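Local atomic coordinates of conjugal transfer protein (Escherichia coli, PDB entry 5I97), a protein that probably serves as an inner-membrane, VirB8-like component of a plasmid type IV secretion system that transfers DNA during conjugation. Residues Y37-E42 against T88-N93. Numbering follows the deposited sequence.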
# COMPACT_ATOMS: atom_id res chain seq x y z
N TYR A 37 8.17 -10.05 -14.21
CA TYR A 37 9.41 -10.64 -13.79
C TYR A 37 10.16 -9.68 -12.89
O TYR A 37 10.62 -10.06 -11.82
CB TYR A 37 10.25 -11.05 -14.99
CG TYR A 37 11.52 -11.79 -14.65
CD1 TYR A 37 11.52 -13.17 -14.50
CD2 TYR A 37 12.71 -11.11 -14.46
CE1 TYR A 37 12.69 -13.86 -14.19
CE2 TYR A 37 13.88 -11.78 -14.16
CZ TYR A 37 13.86 -13.15 -14.02
OH TYR A 37 15.02 -13.82 -13.71
N VAL A 38 10.29 -8.43 -13.33
CA VAL A 38 10.97 -7.42 -12.56
C VAL A 38 10.27 -7.18 -11.23
O VAL A 38 10.91 -7.05 -10.20
CB VAL A 38 11.07 -6.10 -13.33
CG1 VAL A 38 11.57 -4.97 -12.41
CG2 VAL A 38 11.96 -6.26 -14.55
N ILE A 39 8.95 -7.14 -11.26
CA ILE A 39 8.21 -6.94 -10.03
C ILE A 39 8.41 -8.10 -9.05
O ILE A 39 8.62 -7.88 -7.86
CB ILE A 39 6.73 -6.73 -10.33
CG1 ILE A 39 6.52 -5.35 -10.97
CG2 ILE A 39 5.91 -6.80 -9.07
CD1 ILE A 39 5.14 -5.14 -11.55
N HIS A 40 8.38 -9.33 -9.56
CA HIS A 40 8.58 -10.51 -8.72
C HIS A 40 9.98 -10.53 -8.13
O HIS A 40 10.17 -10.91 -6.98
CB HIS A 40 8.36 -11.80 -9.52
CG HIS A 40 6.93 -12.20 -9.69
ND1 HIS A 40 6.04 -12.29 -8.64
CD2 HIS A 40 6.23 -12.55 -10.80
CE1 HIS A 40 4.87 -12.68 -9.09
NE2 HIS A 40 4.96 -12.85 -10.40
N ARG A 41 10.96 -10.14 -8.94
CA ARG A 41 12.36 -10.30 -8.57
C ARG A 41 12.91 -9.16 -7.72
O ARG A 41 13.70 -9.39 -6.81
CB ARG A 41 13.21 -10.48 -9.82
CG ARG A 41 14.69 -10.56 -9.55
CD ARG A 41 15.43 -11.24 -10.66
NE ARG A 41 16.86 -11.28 -10.39
CZ ARG A 41 17.74 -12.04 -11.02
NH1 ARG A 41 17.34 -12.87 -11.98
NH2 ARG A 41 19.01 -11.99 -10.70
N GLU A 42 12.47 -7.93 -8.00
CA GLU A 42 13.05 -6.77 -7.34
C GLU A 42 12.23 -6.32 -6.14
O GLU A 42 12.66 -5.48 -5.37
CB GLU A 42 13.19 -5.61 -8.33
CG GLU A 42 14.08 -5.95 -9.51
CD GLU A 42 15.48 -6.32 -9.10
OE1 GLU A 42 15.96 -5.77 -8.09
OE2 GLU A 42 16.09 -7.18 -9.76
N THR A 88 10.13 -3.99 0.15
CA THR A 88 10.49 -3.17 -1.01
C THR A 88 9.50 -3.32 -2.15
O THR A 88 9.25 -4.43 -2.62
CB THR A 88 11.89 -3.50 -1.53
OG1 THR A 88 12.87 -3.04 -0.58
CG2 THR A 88 12.14 -2.78 -2.84
N ARG A 89 8.88 -2.21 -2.55
CA ARG A 89 7.93 -2.22 -3.65
C ARG A 89 8.55 -1.67 -4.94
O ARG A 89 9.47 -0.84 -4.90
CB ARG A 89 6.65 -1.46 -3.28
CG ARG A 89 6.74 0.07 -3.35
CD ARG A 89 5.40 0.68 -2.92
NE ARG A 89 5.44 2.13 -2.82
CZ ARG A 89 5.78 2.80 -1.73
NH1 ARG A 89 6.10 2.15 -0.62
NH2 ARG A 89 5.78 4.13 -1.75
N VAL A 90 8.02 -2.13 -6.07
CA VAL A 90 8.50 -1.74 -7.39
C VAL A 90 7.51 -0.88 -8.16
O VAL A 90 6.32 -1.14 -8.16
CB VAL A 90 8.81 -2.99 -8.27
CG1 VAL A 90 9.07 -2.60 -9.73
CG2 VAL A 90 9.97 -3.79 -7.69
N LYS A 91 8.03 0.16 -8.80
CA LYS A 91 7.30 0.97 -9.77
C LYS A 91 7.97 0.89 -11.13
O LYS A 91 9.12 1.31 -11.28
CB LYS A 91 7.23 2.43 -9.30
CG LYS A 91 6.32 3.31 -10.14
CD LYS A 91 4.93 2.73 -10.32
CE LYS A 91 4.01 3.78 -10.89
NZ LYS A 91 4.58 4.33 -12.14
N ILE A 92 7.28 0.33 -12.12
CA ILE A 92 7.79 0.32 -13.49
C ILE A 92 7.61 1.70 -14.12
O ILE A 92 6.50 2.21 -14.16
CB ILE A 92 7.09 -0.74 -14.36
CG1 ILE A 92 7.21 -2.13 -13.71
CG2 ILE A 92 7.67 -0.77 -15.76
CD1 ILE A 92 8.61 -2.68 -13.66
N ASN A 93 8.68 2.27 -14.65
CA ASN A 93 8.60 3.61 -15.23
C ASN A 93 8.51 3.61 -16.77
O ASN A 93 7.80 4.43 -17.35
CB ASN A 93 9.79 4.45 -14.79
CG ASN A 93 9.89 4.58 -13.27
OD1 ASN A 93 10.95 4.33 -12.68
ND2 ASN A 93 8.79 4.94 -12.62
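V90 lies against the last turn of the helix, between I39 and E42. Its two methyls divide the work. CG1 meets the CG1 methylene of I39 at 4.0 Å, the two side chains crossing at a slant. CG2 reaches the C-terminal end of the helix, where it lies 3.8 Å from CB of E42 and close to that residue's carbonyl carbon. The first torsion of V90 (chi1 170°) sets CG1 beside its own carbonyl carbon and CG2 beside its backbone N, which points CG1 at I39 and CG2 at E42. Two residues along the strand, I92 extends CD1 to CG1 of V38, 3.9 Å away. CG1 of I92 also lies 4.2 Å from CD1 of I39. At the start of the strand segment, the methyl CG2 of T88 packs on the carbonyl O of E42 at 3.7 Å. The contact is mainly apolar and rests on van der Waals packing, with one carbonyl oxygen at one end.

The CA atoms come nearest each other at I39 and V90, 5.8 Å apart. The axes of segments 37-42 and 88-93 run nearly antiparallel, at 158°. T88, V90 and I92 point toward the helix, whereas R89 and K91 turn away. E42 gives the strand only its CB and backbone. Its chain bends at chi2 (-60°), and its carboxylate leads away to a hydrogen bond between OE2 and Y156 OH.

The contact packs the C-terminal end of helix 27-42 on strand 86-98 of the antiparallel sheet in this VirB8 domain, a member of the NTF2 clan. Strand 103-114 pairs with strand 86-98 and brings F108 to E42. On another side of the helix, Y37 and R41 face helices 49-58 and 62-69, while Y37 also meets Y156 of strand 151-160 edge-to-face.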